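Local atomic coordinates of 33-36 kDa outer membrane protein (PDB entry 6GIE), a protein that forms a beta-barrel in the outer membrane of Acinetobacter baumannii and probably serves as a porin-type channel for small solutes. Residues H257-I262 and N291-F296; A58-L63 and F68-S73. One frame throughout, in Å; residues are numbered along the deposited sequence.

Contact 1 (H257-I262 and N291-F296); sequences HTQYFI and NAKFRF. With C8E ((hydroxyethyloxy)tri(ethyloxy)octane), chain C.
Gln-259 stretches out fully, with CG trans to the main-chain N, and Lys-293 kinks at its third torsion; together these conformations bring the ammonium group onto the amide oxygen. The two side chains cross at about a right angle. Lys-293 NZ donates to Gln-259 OE1 over 2.9 Å, on a lone pair in the carbonyl plane. The C=O...N angle is 127°. The same oxygen takes a second bond from an ordered water, 2.8 Å from Gln-259 OE1. That water also donates to Asn-291 OD1 at 2.6 Å. The amide oxygen is thus gripped twice, once directly and once through solvent.

Two residues further along each strand the chemistry turns aromatic. Phe-261 presents its rim to the guanidinium of Arg-295: Phe-261 CZ sits over the centre of the planar group, 3.5 Å from Arg-295 CZ. The two planes are 60° apart. A salt bridge from Arg-295 NE to Glu-26 and a hydrogen bond from NH1 to Leu-63 O hold the guanidinium in place under the ring's edge.

These residues line the inner side of the barrel, whereas Thr-258 and Tyr-260 point outward to a bound C8E detergent, as expected of a lipid-facing wall. The strands run in roughly the same direction, 32° apart with axes 8.8 Å from each other, because strand 266-276 lies between them and pairs antiparallel with both; strands 234-242 and 22-35 flank the trio.

Contact 2 (A58-L63 and F68-S73); sequences ASKGPL and FLNQAS
Leu-69 and Pro-62 meet at about a right angle, the leucine reaching across to the proline ring with a single methyl. Leu-69 CD1 lies 3.9 Å from Pro-62 CD, and the same methyl comes within 4.2 Å of Gly-61 CA. Since Gly-61 carries no side chain, its bare backbone lies directly beside the leucine. The apolar patch continues beyond the two segments, for both Pro-62 and Leu-69 also rest on Val-198 of strand 190-200.

Beside this patch, Lys-60 and Asn-70 pass each other at a slant. The lysine chain leaves with CG lodged between the backbone N and the carbonyl carbon (chi1 82°) and bends at its third torsion (chi3 75°), which swings its tip alongside the asparagine. Lys-60 NZ ends 3.5 Å from Asn-70 CB, and Lys-60 CE lies 3.6 Å from Asn-70 ND2. Neither approach is a hydrogen bond; the polar end of Asn-70 is engaged elsewhere, its ND2 donating to the carbonyl O of Asp-57. The lysine therefore runs alongside an amide already fixed by the base of the loop, and the pair meets by van der Waals contact at the exposed margin.

Asn-70 is also where the chain leaves its short helix. Gln-71 N bonds to Phe-68 O at 2.9 Å, and Ala-72 N returns to the carbonyl of the residue just before Phe-68, with Gln-71 at positive phi. This is a Schellman motif, ending a one-turn helix in a connection that folds into the barrel interior and reaches strands 94-105 and 190-200, where it probably narrows the channel.

In the fold
Contact 1 belongs to the barrel wall and contact 2 to a connection folded into the barrel interior, and no strand or helix is common to both. The first is partly buried and largely polar, linking second-neighbour strands across the one between them through a charged amine, an amide, water and a guanidinium. The second is a surface contact, uses no hydrogen bond between its segments, and relies on apolar packing and the flank of a lysine. They nevertheless touch: besides the bond that Arg-295 makes to the loop, Phe-261 CG packs 3.7 Å from Leu-63 CD1. The inward-facing wall residues of contact 1 thereby meet the loop of contact 2.

Contact 1 (H257-I262 and N291-F296)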
# COMPACT_ATOMS: atom_id res chain seq x y z
N HIS A 257 -11.62 0.59 -5.82
CA HIS A 257 -10.98 1.65 -5.09
C HIS A 257 -10.90 2.87 -5.97
O HIS A 257 -10.59 2.76 -7.13
CB HIS A 257 -9.53 1.27 -4.73
CG HIS A 257 -9.46 -0.04 -4.05
ND1 HIS A 257 -9.22 -1.21 -4.74
CD2 HIS A 257 -9.77 -0.41 -2.78
CE1 HIS A 257 -9.29 -2.23 -3.90
NE2 HIS A 257 -9.64 -1.77 -2.71
N THR A 258 -11.01 4.03 -5.36
CA THR A 258 -11.01 5.24 -6.09
C THR A 258 -10.18 6.21 -5.29
O THR A 258 -10.22 6.17 -4.03
CB THR A 258 -12.48 5.69 -6.17
OG1 THR A 258 -12.82 6.16 -7.47
CG2 THR A 258 -12.84 6.60 -5.18
N GLN A 259 -9.44 7.09 -5.99
CA GLN A 259 -8.80 8.14 -5.31
C GLN A 259 -8.63 9.38 -6.15
O GLN A 259 -8.33 9.29 -7.36
CB GLN A 259 -7.44 7.65 -4.72
CG GLN A 259 -6.66 8.75 -3.98
CD GLN A 259 -5.37 8.27 -3.34
OE1 GLN A 259 -5.07 8.65 -2.20
NE2 GLN A 259 -4.58 7.48 -4.07
N TYR A 260 -8.84 10.56 -5.53
CA TYR A 260 -8.73 11.81 -6.28
C TYR A 260 -7.99 12.86 -5.51
O TYR A 260 -8.37 13.17 -4.39
CB TYR A 260 -10.11 12.38 -6.70
CG TYR A 260 -10.00 13.74 -7.45
CD1 TYR A 260 -9.37 13.82 -8.69
CD2 TYR A 260 -10.50 14.90 -6.92
CE1 TYR A 260 -9.23 15.04 -9.37
CE2 TYR A 260 -10.40 16.12 -7.58
CZ TYR A 260 -9.76 16.19 -8.81
OH TYR A 260 -9.65 17.39 -9.49
N PHE A 261 -6.98 13.46 -6.13
CA PHE A 261 -6.26 14.57 -5.52
C PHE A 261 -6.95 15.85 -5.90
O PHE A 261 -6.88 16.27 -7.03
CB PHE A 261 -4.81 14.62 -6.01
CG PHE A 261 -3.90 13.73 -5.28
CD1 PHE A 261 -3.91 12.35 -5.54
CD2 PHE A 261 -3.00 14.24 -4.35
CE1 PHE A 261 -3.04 11.51 -4.88
CE2 PHE A 261 -2.12 13.40 -3.69
CZ PHE A 261 -2.14 12.03 -3.96
N ILE A 262 -7.61 16.48 -4.95
CA ILE A 262 -8.30 17.77 -5.17
C ILE A 262 -7.24 18.83 -5.43
O ILE A 262 -7.41 19.68 -6.26
CB ILE A 262 -9.14 18.14 -3.92
CG1 ILE A 262 -10.21 17.08 -3.65
CG2 ILE A 262 -9.73 19.54 -4.04
CD1 ILE A 262 -10.91 17.26 -2.34
N ASN A 291 -11.32 7.42 2.73
CA ASN A 291 -10.05 7.80 3.17
C ASN A 291 -9.63 9.21 2.67
O ASN A 291 -10.24 9.80 1.76
CB ASN A 291 -9.03 6.71 2.80
CG ASN A 291 -8.92 6.51 1.34
OD1 ASN A 291 -8.40 7.38 0.63
ND2 ASN A 291 -9.47 5.40 0.84
N ALA A 292 -8.59 9.74 3.30
CA ALA A 292 -8.13 11.06 2.97
C ALA A 292 -6.66 11.19 3.27
O ALA A 292 -6.16 10.52 4.21
CB ALA A 292 -8.88 12.08 3.82
N LYS A 293 -6.00 12.09 2.55
CA LYS A 293 -4.59 12.28 2.80
C LYS A 293 -4.09 13.69 2.51
O LYS A 293 -4.58 14.38 1.60
CB LYS A 293 -3.80 11.21 2.03
CG LYS A 293 -3.26 11.64 0.70
CD LYS A 293 -2.54 10.51 -0.08
CE LYS A 293 -2.98 9.08 0.30
NZ LYS A 293 -2.63 8.13 -0.80
N PHE A 294 -3.11 14.11 3.33
CA PHE A 294 -2.59 15.45 3.29
C PHE A 294 -1.08 15.33 3.17
O PHE A 294 -0.41 14.59 3.93
CB PHE A 294 -2.95 16.26 4.58
CG PHE A 294 -4.40 16.22 4.91
CD1 PHE A 294 -4.97 15.06 5.48
CD2 PHE A 294 -5.24 17.31 4.58
CE1 PHE A 294 -6.34 15.00 5.73
CE2 PHE A 294 -6.60 17.24 4.83
CZ PHE A 294 -7.15 16.08 5.39
N ARG A 295 -0.56 16.17 2.29
CA ARG A 295 0.81 16.21 2.08
C ARG A 295 1.35 17.57 2.39
O ARG A 295 0.73 18.59 2.06
CB ARG A 295 1.14 15.79 0.63
CG ARG A 295 0.82 14.34 0.31
CD ARG A 295 1.16 14.04 -1.17
NE ARG A 295 1.00 12.61 -1.45
CZ ARG A 295 1.15 12.04 -2.64
NH1 ARG A 295 1.46 12.73 -3.73
NH2 ARG A 295 1.00 10.73 -2.73
N PHE A 296 2.56 17.56 2.95
CA PHE A 296 3.28 18.78 3.25
C PHE A 296 4.80 18.53 3.40
O PHE A 296 5.47 19.38 3.96
CB PHE A 296 2.68 19.50 4.51
CG PHE A 296 2.66 18.66 5.78
CD1 PHE A 296 1.68 17.70 6.00
CD2 PHE A 296 3.62 18.86 6.78
CE1 PHE A 296 1.68 16.93 7.17
CE2 PHE A 296 3.62 18.09 7.95
CZ PHE A 296 2.64 17.14 8.16
C6 C8E C . -13.67 10.08 -7.86
C7 C8E C . -13.74 9.28 -6.59
C8 C8E C . -12.86 9.86 -5.50
O9 C8E C . -13.66 10.18 -4.34
C10 C8E C . -14.13 9.09 -3.56
C11 C8E C . -15.04 9.54 -2.42
O12 C8E C . -16.46 9.34 -2.62
C13 C8E C . -16.88 8.35 -3.51
C14 C8E C . -18.19 7.71 -3.14
O15 C8E C . -17.97 6.39 -3.64
C16 C8E C . -18.90 5.39 -3.35
C17 C8E C . -18.12 4.10 -3.25
O18 C8E C . -17.00 4.07 -4.12
C19 C8E C . -16.19 2.92 -3.85
C20 C8E C . -14.98 2.88 -4.78
O21 C8E C . -15.23 2.02 -5.90
O HOH W 1 -9.18 4.33 -2.44
O HOH W 2 -6.99 9.39 -0.26

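Contact 2 (A58-L63 and F68-S73)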
# COMPACT_ATOMS: atom_id res chain seq x y z
N ALA A 58 6.47 15.10 -7.00
CA ALA A 58 5.28 14.42 -7.55
C ALA A 58 4.82 14.89 -8.95
O ALA A 58 3.78 14.43 -9.43
CB ALA A 58 4.09 14.57 -6.56
N SER A 59 5.60 15.74 -9.61
CA SER A 59 5.27 16.15 -10.97
C SER A 59 5.78 15.24 -12.08
O SER A 59 5.64 15.60 -13.22
CB SER A 59 5.75 17.59 -11.24
OG SER A 59 7.15 17.64 -11.47
N LYS A 60 6.31 14.06 -11.79
CA LYS A 60 6.78 13.19 -12.90
C LYS A 60 5.85 12.02 -13.25
O LYS A 60 6.21 11.19 -14.07
CB LYS A 60 8.20 12.66 -12.62
CG LYS A 60 8.25 11.44 -11.71
CD LYS A 60 9.69 11.15 -11.31
CE LYS A 60 10.19 12.14 -10.28
NZ LYS A 60 11.64 12.02 -10.00
N GLY A 61 4.67 11.95 -12.63
CA GLY A 61 3.68 10.90 -12.95
C GLY A 61 2.44 10.94 -12.06
O GLY A 61 2.13 11.95 -11.44
N PRO A 62 1.71 9.85 -11.97
CA PRO A 62 0.54 9.93 -11.06
C PRO A 62 0.92 10.36 -9.60
O PRO A 62 1.92 9.83 -9.01
CB PRO A 62 0.03 8.50 -11.07
CG PRO A 62 1.22 7.63 -11.49
CD PRO A 62 2.03 8.48 -12.41
N LEU A 63 0.16 11.29 -9.01
CA LEU A 63 0.55 11.86 -7.70
C LEU A 63 0.47 10.77 -6.65
O LEU A 63 1.33 10.71 -5.75
CB LEU A 63 -0.32 13.03 -7.27
CG LEU A 63 -0.34 14.34 -8.05
CD1 LEU A 63 -1.45 15.27 -7.54
CD2 LEU A 63 0.96 15.06 -7.94
N PHE A 68 7.09 6.15 -4.47
CA PHE A 68 7.66 5.07 -5.30
C PHE A 68 8.45 5.55 -6.55
O PHE A 68 9.63 5.15 -6.79
CB PHE A 68 6.60 4.09 -5.74
CG PHE A 68 7.15 2.94 -6.50
CD1 PHE A 68 7.81 1.91 -5.84
CD2 PHE A 68 7.02 2.87 -7.85
CE1 PHE A 68 8.35 0.83 -6.58
CE2 PHE A 68 7.53 1.79 -8.61
CZ PHE A 68 8.20 0.78 -7.97
N LEU A 69 7.87 6.45 -7.29
CA LEU A 69 8.57 6.95 -8.46
C LEU A 69 9.82 7.75 -8.11
O LEU A 69 10.73 7.82 -8.91
CB LEU A 69 7.66 7.77 -9.36
CG LEU A 69 6.47 7.00 -10.02
CD1 LEU A 69 5.50 7.93 -10.67
CD2 LEU A 69 7.01 6.03 -11.05
N ASN A 70 9.93 8.41 -6.97
CA ASN A 70 11.25 8.87 -6.75
C ASN A 70 12.10 8.05 -5.75
O ASN A 70 13.11 8.49 -5.31
CB ASN A 70 11.51 10.41 -6.86
CG ASN A 70 10.40 11.33 -6.38
OD1 ASN A 70 10.77 12.25 -5.73
ND2 ASN A 70 9.13 11.27 -6.93
N GLN A 71 11.68 6.80 -5.51
CA GLN A 71 12.43 5.86 -4.68
C GLN A 71 12.73 6.54 -3.38
O GLN A 71 13.87 6.61 -2.95
CB GLN A 71 13.71 5.40 -5.42
CG GLN A 71 13.27 4.64 -6.68
CD GLN A 71 14.39 4.42 -7.67
OE1 GLN A 71 15.34 3.72 -7.39
NE2 GLN A 71 14.26 5.00 -8.87
N ALA A 72 11.68 7.05 -2.75
CA ALA A 72 11.85 7.86 -1.54
C ALA A 72 11.87 6.96 -0.31
O ALA A 72 10.84 6.42 0.14
CB ALA A 72 10.72 8.84 -1.45
N SER A 73 13.08 6.78 0.23
CA SER A 73 13.24 6.19 1.57
C SER A 73 12.45 7.01 2.64
O SER A 73 12.30 8.25 2.49
CB SER A 73 14.71 6.20 1.94
OG SER A 73 15.41 5.47 0.93